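Side-chain contacts in lipoprotein (Mycoplasma mycoides subsp. capri, PDB 7ADK), which probably works as a peptidase, belonging to the mycoplasma DUF31 family of clan PA, whose members include immunoglobulin-cleaving proteases: residues Ile428-Asp433 with Lys822-Val827; Met188-Ser193 with Gly249-Leu254; Lys594-Ser599 with Ala607-Pro612. All coordinates share one frame; numbering follows the deposited sequence.

Contact 1. Residues Ile428-Asp433 with Lys822-Val827; sequences IMDYLD and KSYREV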
loop_
_atom_site.group_PDB
_atom_site.type_symbol
_atom_site.label_atom_id
_atom_site.label_comp_id
_atom_site.label_asym_id
_atom_site.label_seq_id
_atom_site.Cartn_x
_atom_site.Cartn_y
_atom_site.Cartn_z
ATOM N N ILE B 428 25.495 6.685 2.683
ATOM C CA ILE B 428 26.616 7.613 2.701
ATOM C C ILE B 428 27.590 7.152 3.799
ATOM O O ILE B 428 27.193 6.988 4.953
ATOM C CB ILE B 428 26.062 9.046 2.858
ATOM C CG1 ILE B 428 27.031 10.103 2.326
ATOM C CG2 ILE B 428 25.586 9.401 4.275
ATOM C CD1 ILE B 428 26.280 11.413 2.041
ATOM N N MET B 429 28.859 6.914 3.457
ATOM C CA MET B 429 29.863 6.526 4.442
ATOM C C MET B 429 30.965 7.562 4.617
ATOM O O MET B 429 31.416 7.779 5.734
ATOM C CB MET B 429 30.392 5.122 4.160
ATOM C CG MET B 429 31.389 4.988 3.009
ATOM S SD MET B 429 32.441 3.524 3.127
ATOM C CE MET B 429 31.253 2.277 2.651
ATOM N N ASP B 430 31.386 8.250 3.560
ATOM C CA ASP B 430 32.579 9.091 3.595
ATOM C C ASP B 430 32.522 10.232 2.565
ATOM O O ASP B 430 31.718 10.213 1.633
ATOM C CB ASP B 430 33.804 8.182 3.408
ATOM C CG ASP B 430 35.143 8.815 3.752
ATOM O OD1 ASP B 430 35.167 9.813 4.482
ATOM O OD2 ASP B 430 36.189 8.310 3.289
ATOM N N TYR B 431 33.396 11.222 2.724
ATOM C CA TYR B 431 33.702 12.229 1.712
ATOM C C TYR B 431 35.180 12.630 1.742
ATOM O O TYR B 431 35.788 12.740 2.800
ATOM C CB TYR B 431 32.781 13.445 1.832
ATOM C CG TYR B 431 32.738 14.172 3.162
ATOM C CD1 TYR B 431 33.735 15.098 3.516
ATOM C CD2 TYR B 431 31.642 13.971 4.014
ATOM C CE1 TYR B 431 33.620 15.835 4.704
ATOM C CE2 TYR B 431 31.525 14.693 5.208
ATOM C CZ TYR B 431 32.510 15.634 5.549
ATOM O OH TYR B 431 32.397 16.313 6.711
ATOM N N LEU B 432 35.743 12.892 0.567
ATOM C CA LEU B 432 37.104 13.391 0.414
ATOM C C LEU B 432 37.153 14.825 0.939
ATOM O O LEU B 432 36.272 15.617 0.621
ATOM C CB LEU B 432 37.479 13.278 -1.069
ATOM C CG LEU B 432 38.873 13.767 -1.457
ATOM C CD1 LEU B 432 39.983 12.921 -0.860
ATOM C CD2 LEU B 432 39.009 13.712 -2.965
ATOM N N ASP B 433 38.132 15.167 1.767
ATOM C CA ASP B 433 38.149 16.433 2.498
ATOM C C ASP B 433 39.300 17.348 2.047
ATOM O O ASP B 433 40.419 17.260 2.552
ATOM C CB ASP B 433 38.121 16.127 4.003
ATOM C CG ASP B 433 37.885 17.369 4.861
ATOM O OD1 ASP B 433 37.888 18.487 4.322
ATOM O OD2 ASP B 433 37.643 17.226 6.076
ATOM N N LYS B 822 43.482 -4.429 -0.462
ATOM C CA LYS B 822 42.106 -4.897 -0.692
ATOM C C LYS B 822 41.180 -4.484 0.469
ATOM O O LYS B 822 40.512 -5.313 1.085
ATOM C CB LYS B 822 42.118 -6.420 -0.934
ATOM C CG LYS B 822 42.595 -6.893 -2.315
ATOM C CD LYS B 822 41.573 -6.667 -3.430
ATOM C CE LYS B 822 41.972 -7.369 -4.717
ATOM N NZ LYS B 822 40.906 -7.395 -5.732
ATOM N N SER B 823 41.175 -3.198 0.798
ATOM C CA SER B 823 40.256 -2.570 1.746
ATOM C C SER B 823 40.062 -1.107 1.369
ATOM O O SER B 823 40.886 -0.546 0.655
ATOM C CB SER B 823 40.759 -2.702 3.178
ATOM O OG SER B 823 42.001 -2.072 3.350
ATOM N N TYR B 824 38.984 -0.477 1.835
ATOM C CA TYR B 824 38.624 0.889 1.460
ATOM C C TYR B 824 39.763 1.903 1.650
ATOM O O TYR B 824 40.074 2.671 0.742
ATOM C CB TYR B 824 37.389 1.302 2.266
ATOM C CG TYR B 824 36.910 2.712 2.001
ATOM C CD1 TYR B 824 36.742 3.174 0.682
ATOM C CD2 TYR B 824 36.686 3.590 3.072
ATOM C CE1 TYR B 824 36.394 4.504 0.433
ATOM C CE2 TYR B 824 36.349 4.926 2.821
ATOM C CZ TYR B 824 36.221 5.387 1.505
ATOM O OH TYR B 824 35.971 6.687 1.254
ATOM N N ARG B 825 40.433 1.880 2.807
ATOM C CA ARG B 825 41.540 2.777 3.135
ATOM C C ARG B 825 42.696 2.662 2.156
ATOM O O ARG B 825 43.171 3.660 1.635
ATOM C CB ARG B 825 42.001 2.465 4.560
ATOM C CG ARG B 825 43.075 3.455 5.032
ATOM C CD ARG B 825 43.650 3.117 6.408
ATOM N NE ARG B 825 44.213 1.760 6.432
ATOM C CZ ARG B 825 45.336 1.345 5.891
ATOM N NH1 ARG B 825 46.196 2.138 5.351
ATOM N NH2 ARG B 825 45.607 0.086 5.872
ATOM N N GLU B 826 43.177 1.455 1.912
ATOM C CA GLU B 826 44.387 1.260 1.106
ATOM C C GLU B 826 44.132 1.352 -0.410
ATOM O O GLU B 826 45.048 1.648 -1.170
ATOM C CB GLU B 826 45.128 -0.000 1.566
ATOM C CG GLU B 826 44.425 -1.311 1.251
ATOM C CD GLU B 826 44.816 -2.477 2.175
ATOM O OE1 GLU B 826 45.864 -2.425 2.856
ATOM O OE2 GLU B 826 44.041 -3.463 2.205
ATOM N N VAL B 827 42.881 1.183 -0.846
ATOM C CA VAL B 827 42.406 1.612 -2.169
ATOM C C VAL B 827 42.381 3.135 -2.272
ATOM O O VAL B 827 42.892 3.712 -3.230
ATOM C CB VAL B 827 41.026 1.013 -2.453
ATOM C CG1 VAL B 827 40.339 1.636 -3.640
ATOM C CG2 VAL B 827 41.136 -0.478 -2.706
#
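Both partners of the central bond, D430 and Y824, carry CG anti to the backbone N (chi1 -166° and 179°), which stretches the carboxylate out from strand 421-433 and the phenol out from the first turn of helix 824-831 until they meet. Y824 OH donates to D430 OD2 at 2.6 Å. The oxygen is met on its anti side, only slightly out of the carboxylate plane, and lies in the plane of the tyrosine ring at its edge; D430 OD2 also comes within 3.4 Å of Y824 CE2. Carboxylate and ring stand almost perpendicular (85°). M429 takes the other approach: its thioether runs past the ring in the opposite direction and sets SD over one face, 4.4 Å from the centroid of the Y824 ring.

Buried, the D430 carboxylate is well supplied with partners: S837 OG also pairs with OD2, while OD1 takes L839 N and, weakly, Y431 N. The Y824 hydroxyl and L839 N both donate to it, which would probably favour the ionised form. At the foot of the helix, E826 OE2 is reached from opposite faces of its plane by K822 N (2.9 Å) and S823 OG (2.7 Å), which ties down the turn that presents Y824. The tyrosine also packs on Y444 and I542 of the neighbouring strands. M429 and D430 both face Y444 across a classic beta bulge, and their successive side chains both reach Y824: a Met-aromatic contact plus a tyrosine-carboxylate bond, joining a C-terminal helix to an antiparallel sheet of the peptidase, consistent with a clan PA barrel.

Contact 2. Residues Met188-Ser193 with Gly249-Leu254; sequences MTRLKS and GKVSGL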
loop_
_atom_site.group_PDB
_atom_site.type_symbol
_atom_site.label_atom_id
_atom_site.label_comp_id
_atom_site.label_asym_id
_atom_site.label_seq_id
_atom_site.Cartn_x
_atom_site.Cartn_y
_atom_site.Cartn_z
ATOM N N MET B 188 15.992 -31.315 11.002
ATOM C CA MET B 188 16.439 -32.485 10.246
ATOM C C MET B 188 15.323 -33.457 9.830
ATOM O O MET B 188 15.512 -34.154 8.841
ATOM C CB MET B 188 17.522 -33.233 11.034
ATOM C CG MET B 188 18.860 -32.500 11.058
ATOM S SD MET B 188 19.559 -32.089 9.443
ATOM C CE MET B 188 19.488 -33.658 8.568
ATOM N N THR B 189 14.171 -33.521 10.504
ATOM C CA THR B 189 13.051 -34.397 10.113
ATOM C C THR B 189 12.127 -33.736 9.092
ATOM O O THR B 189 11.697 -34.413 8.156
ATOM C CB THR B 189 12.255 -34.917 11.315
ATOM O OG1 THR B 189 11.699 -33.858 12.036
ATOM C CG2 THR B 189 13.118 -35.747 12.236
ATOM N N ARG B 190 11.907 -32.408 9.149
ATOM C CA ARG B 190 11.294 -31.674 8.017
ATOM C C ARG B 190 12.173 -31.734 6.761
ATOM O O ARG B 190 11.675 -31.876 5.646
ATOM C CB ARG B 190 10.872 -30.230 8.372
ATOM C CG ARG B 190 12.031 -29.272 8.688
ATOM C CD ARG B 190 11.649 -27.785 8.779
ATOM N NE ARG B 190 11.151 -27.217 7.511
ATOM C CZ ARG B 190 11.834 -26.907 6.426
ATOM N NH1 ARG B 190 13.120 -27.060 6.337
ATOM N NH2 ARG B 190 11.213 -26.412 5.402
ATOM N N LEU B 191 13.489 -31.728 6.939
ATOM C CA LEU B 191 14.467 -31.814 5.865
ATOM C C LEU B 191 14.559 -33.220 5.277
ATOM O O LEU B 191 14.389 -33.376 4.070
ATOM C CB LEU B 191 15.785 -31.291 6.431
ATOM C CG LEU B 191 17.015 -31.377 5.531
ATOM C CD1 LEU B 191 16.811 -30.736 4.172
ATOM C CD2 LEU B 191 18.142 -30.687 6.251
ATOM N N LYS B 192 14.771 -34.266 6.088
ATOM C CA LYS B 192 14.880 -35.653 5.592
ATOM C C LYS B 192 13.552 -36.340 5.220
ATOM O O LYS B 192 13.545 -37.504 4.825
ATOM C CB LYS B 192 15.856 -36.498 6.418
ATOM C CG LYS B 192 15.243 -37.230 7.603
ATOM C CD LYS B 192 16.289 -37.904 8.486
ATOM C CE LYS B 192 17.172 -36.920 9.225
ATOM N NZ LYS B 192 18.101 -37.577 10.152
ATOM N N SER B 193 12.433 -35.608 5.254
ATOM C CA SER B 193 11.235 -35.922 4.465
ATOM C C SER B 193 11.535 -35.894 2.953
ATOM O O SER B 193 10.922 -36.628 2.183
ATOM C CB SER B 193 10.112 -34.943 4.814
ATOM O OG SER B 193 9.712 -35.094 6.163
ATOM N N GLY B 249 15.555 -26.032 1.136
ATOM C CA GLY B 249 14.669 -25.036 1.729
ATOM C C GLY B 249 14.896 -24.737 3.210
ATOM O O GLY B 249 15.674 -25.405 3.886
ATOM N N LYS B 250 14.210 -23.712 3.716
ATOM C CA LYS B 250 14.436 -23.099 5.026
ATOM C C LYS B 250 13.130 -22.547 5.633
ATOM O O LYS B 250 12.365 -21.936 4.903
ATOM C CB LYS B 250 15.397 -21.915 4.843
ATOM C CG LYS B 250 16.706 -22.043 4.050
ATOM C CD LYS B 250 17.853 -22.751 4.751
ATOM C CE LYS B 250 19.181 -22.544 4.025
ATOM N NZ LYS B 250 19.274 -23.258 2.750
ATOM N N VAL B 251 12.958 -22.634 6.961
ATOM C CA VAL B 251 11.977 -21.912 7.834
ATOM C C VAL B 251 12.523 -21.876 9.289
ATOM O O VAL B 251 13.569 -22.477 9.529
ATOM C CB VAL B 251 10.562 -22.549 7.816
ATOM C CG1 VAL B 251 9.494 -21.587 8.321
ATOM C CG2 VAL B 251 10.058 -23.029 6.454
ATOM N N SER B 252 11.897 -21.193 10.263
ATOM C CA SER B 252 12.050 -21.498 11.711
ATOM C C SER B 252 10.880 -21.005 12.579
ATOM O O SER B 252 10.673 -19.798 12.733
ATOM C CB SER B 252 13.355 -20.945 12.281
ATOM O OG SER B 252 13.384 -21.022 13.691
ATOM N N GLY B 253 10.139 -21.935 13.181
ATOM C CA GLY B 253 8.927 -21.698 13.971
ATOM C C GLY B 253 9.187 -21.308 15.425
ATOM O O GLY B 253 8.581 -21.875 16.333
ATOM N N LEU B 254 10.120 -20.379 15.643
ATOM C CA LEU B 254 10.613 -19.993 16.967
ATOM C C LEU B 254 11.061 -18.534 17.111
ATOM O O LEU B 254 10.965 -17.962 18.191
ATOM C CB LEU B 254 11.741 -20.953 17.345
ATOM C CG LEU B 254 12.244 -20.778 18.775
ATOM C CD1 LEU B 254 12.619 -22.122 19.349
ATOM C CD2 LEU B 254 13.474 -19.902 18.894
#
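R190 and the extended run G249-V251 form a helix-to-loop packing contact near the protein surface, where the last turn of helix 176-192 lies beside the long loop between helix 220-226 and strand 289-293. Arginine does nearly all the reaching. Its chain bends at chi3 (-64°), turning the guanidinium across the loop backbone, and crosses the V251 side chain at about a right angle. R190 NH2 rests on the methyl V251 CG2 at 3.7 Å, and V251 N sits over one face of the guanidinium, displaced toward its rim. G249 O lies at the guanidinium edge, 3.9 Å from R190 NH1. That is too long for a hydrogen bond, so any pull between the positive charge and the carbonyl is probably weak and general.

K250 starts out away from the arginine; its NZ bonds D248 O and S227 OG, and its ammonium makes a cation-pi contact with Y703. On the loop's next residues, V251 O accepts from Q700 NE2, and S252 OG pairs with Y699 O. The loop is thus also held by Y699, Q700 and Y703, and the arginine lies against it from the helix. A further bond lies within 188-193: S193 OG donates to T189 O at 2.9 Å, in the carbonyl plane, with a C=O...OG angle of 153°.

Contact 3. Residues Lys594-Ser599 with Ala607-Pro612; sequences KFFSDS and AKFDRP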
loop_
_atom_site.group_PDB
_atom_site.type_symbol
_atom_site.label_atom_id
_atom_site.label_comp_id
_atom_site.label_asym_id
_atom_site.label_seq_id
_atom_site.Cartn_x
_atom_site.Cartn_y
_atom_site.Cartn_z
ATOM N N LYS B 594 30.431 5.230 11.933
ATOM C CA LYS B 594 31.520 4.470 12.556
ATOM C C LYS B 594 31.360 3.002 12.157
ATOM O O LYS B 594 30.322 2.632 11.632
ATOM C CB LYS B 594 31.433 4.666 14.075
ATOM C CG LYS B 594 31.788 6.074 14.563
ATOM C CD LYS B 594 31.332 6.332 16.001
ATOM C CE LYS B 594 29.814 6.453 16.085
ATOM N NZ LYS B 594 29.327 6.747 17.439
ATOM N N PHE B 595 32.344 2.154 12.419
ATOM C CA PHE B 595 32.297 0.726 12.082
ATOM C C PHE B 595 32.433 -0.131 13.334
ATOM O O PHE B 595 33.117 0.253 14.279
ATOM C CB PHE B 595 33.363 0.388 11.038
ATOM C CG PHE B 595 33.007 0.881 9.658
ATOM C CD1 PHE B 595 32.274 0.054 8.796
ATOM C CD2 PHE B 595 33.332 2.185 9.259
ATOM C CE1 PHE B 595 31.873 0.521 7.542
ATOM C CE2 PHE B 595 32.924 2.652 8.006
ATOM C CZ PHE B 595 32.208 1.817 7.139
ATOM N N PHE B 596 31.761 -1.273 13.396
ATOM C CA PHE B 596 31.740 -2.093 14.606
ATOM C C PHE B 596 33.056 -2.859 14.810
ATOM O O PHE B 596 33.329 -3.835 14.108
ATOM C CB PHE B 596 30.529 -3.014 14.551
ATOM C CG PHE B 596 30.273 -3.723 15.857
ATOM C CD1 PHE B 596 29.580 -3.067 16.885
ATOM C CD2 PHE B 596 30.708 -5.042 16.043
ATOM C CE1 PHE B 596 29.309 -3.735 18.083
ATOM C CE2 PHE B 596 30.411 -5.715 17.230
ATOM C CZ PHE B 596 29.712 -5.062 18.251
ATOM N N SER B 597 33.901 -2.406 15.743
ATOM C CA SER B 597 35.269 -2.910 15.919
ATOM C C SER B 597 35.384 -4.186 16.753
ATOM O O SER B 597 36.344 -4.931 16.580
ATOM C CB SER B 597 36.104 -1.803 16.531
ATOM O OG SER B 597 35.536 -1.407 17.751
ATOM N N ASP B 598 34.430 -4.467 17.639
ATOM C CA ASP B 598 34.401 -5.697 18.427
ATOM C C ASP B 598 34.238 -6.943 17.540
ATOM O O ASP B 598 33.477 -6.953 16.575
ATOM C CB ASP B 598 33.291 -5.678 19.494
ATOM C CG ASP B 598 33.249 -4.508 20.475
ATOM O OD1 ASP B 598 34.237 -3.758 20.579
ATOM O OD2 ASP B 598 32.235 -4.385 21.203
ATOM N N SER B 599 34.913 -8.033 17.899
ATOM C CA SER B 599 34.674 -9.362 17.345
ATOM C C SER B 599 33.313 -9.888 17.785
ATOM O O SER B 599 33.129 -10.148 18.969
ATOM C CB SER B 599 35.755 -10.284 17.880
ATOM O OG SER B 599 35.535 -11.622 17.495
ATOM N N ALA B 607 27.140 -11.890 23.735
ATOM C CA ALA B 607 26.228 -11.766 24.866
ATOM C C ALA B 607 25.509 -10.408 24.965
ATOM O O ALA B 607 24.487 -10.315 25.638
ATOM C CB ALA B 607 26.998 -12.071 26.130
ATOM N N LYS B 608 26.025 -9.354 24.317
ATOM C CA LYS B 608 25.395 -8.030 24.233
ATOM C C LYS B 608 24.208 -8.014 23.262
ATOM O O LYS B 608 23.343 -7.164 23.401
ATOM C CB LYS B 608 26.433 -6.958 23.855
ATOM C CG LYS B 608 27.525 -6.781 24.912
ATOM C CD LYS B 608 28.460 -5.583 24.679
ATOM C CE LYS B 608 29.448 -5.775 23.522
ATOM N NZ LYS B 608 30.275 -4.568 23.268
ATOM N N PHE B 609 24.132 -8.949 22.316
ATOM C CA PHE B 609 23.028 -9.127 21.367
ATOM C C PHE B 609 22.131 -10.340 21.704
ATOM O O PHE B 609 21.068 -10.516 21.115
ATOM C CB PHE B 609 23.638 -9.311 19.974
ATOM C CG PHE B 609 24.472 -8.172 19.419
ATOM C CD1 PHE B 609 23.892 -7.233 18.552
ATOM C CD2 PHE B 609 25.844 -8.095 19.697
ATOM C CE1 PHE B 609 24.674 -6.233 17.957
ATOM C CE2 PHE B 609 26.624 -7.085 19.113
ATOM C CZ PHE B 609 26.045 -6.163 18.233
ATOM N N ASP B 610 22.562 -11.202 22.631
ATOM C CA ASP B 610 21.924 -12.464 23.007
ATOM C C ASP B 610 20.620 -12.235 23.802
ATOM O O ASP B 610 20.614 -12.232 25.033
ATOM C CB ASP B 610 22.961 -13.303 23.770
ATOM C CG ASP B 610 22.523 -14.717 24.116
ATOM O OD1 ASP B 610 21.464 -15.170 23.645
ATOM O OD2 ASP B 610 23.259 -15.398 24.843
ATOM N N ARG B 611 19.513 -11.972 23.099
ATOM C CA ARG B 611 18.213 -11.643 23.701
ATOM C C ARG B 611 17.654 -12.750 24.614
ATOM O O ARG B 611 17.801 -13.926 24.284
ATOM C CB ARG B 611 17.201 -11.280 22.598
ATOM C CG ARG B 611 16.676 -12.474 21.788
ATOM C CD ARG B 611 15.759 -12.035 20.660
ATOM N NE ARG B 611 15.182 -13.168 19.920
ATOM C CZ ARG B 611 13.997 -13.712 20.109
ATOM N NH1 ARG B 611 13.596 -14.669 19.339
ATOM N NH2 ARG B 611 13.200 -13.323 21.046
ATOM N N PRO B 612 16.913 -12.427 25.690
ATOM C CA PRO B 612 16.031 -13.394 26.331
ATOM C C PRO B 612 14.834 -13.697 25.417
ATOM O O PRO B 612 14.371 -12.820 24.693
ATOM C CB PRO B 612 15.608 -12.715 27.626
ATOM C CG PRO B 612 15.590 -11.239 27.281
ATOM C CD PRO B 612 16.701 -11.106 26.250
#
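F596 and F609 make an offset edge-to-face pair that bridges the two ends of a short excursion of the chain: F596 directly follows strand 594-595, and F609 lies just after helix 603-606. The edge of F609 is directed toward the face of F596, with planes at 71° and centroids of the F596 and F609 rings 5.8 Å apart. F596 CZ lies in the plane of the F609 ring, at 3.8 Å from both CE2 and CZ of F609. The two side chains come from opposite directions; CG of F596, anti to the backbone N (chi1 -170°), carries the ring toward F609.

Next to the rings runs a salt bridge. K608 NZ donates to D598 OD2 at 2.9 Å, arriving nearly along the C-O axis of that oxygen; the lysine, bent at chi3 (-73°), crosses the aspartate at about a right angle. Around the aromatic pair, T765 of strand 761-765 touches both rings, L771 lies against F596, and the ring of F697 meets that of F609. Helix 603-606 joins in through T605, which touches F596 and D598.

Two kinds of attraction thus act side by side: the buried rings contribute dispersion and quadrupole attraction, while the ion pair, in partly exposed surroundings, adds one directional bond whose strength probably depends on how much solvent reaches it.

Contact 1 is wholly buried, whereas contacts 2 and 3 are mixed, with contact 2 the more exposed. The chemistry follows: a neutral phenol and a thioether meet a much-bonded carboxylate in contact 1, a lysine-aspartate pair flanks buried phenyl rings in contact 3, and in contact 2 an arginine merely rests on backbone and a methyl. Contact 3 is nested in the long chain loop that contact 1 closes; its nearest atoms come within about 4 Å of both contacts 1 and 2 without touching either. Contact 2 closes earlier in sequence. Centres of contacts 1 and 2 lie about 42 Å apart on opposite sides of the chain's centre. The three pairs of segments come from different elements of the fold.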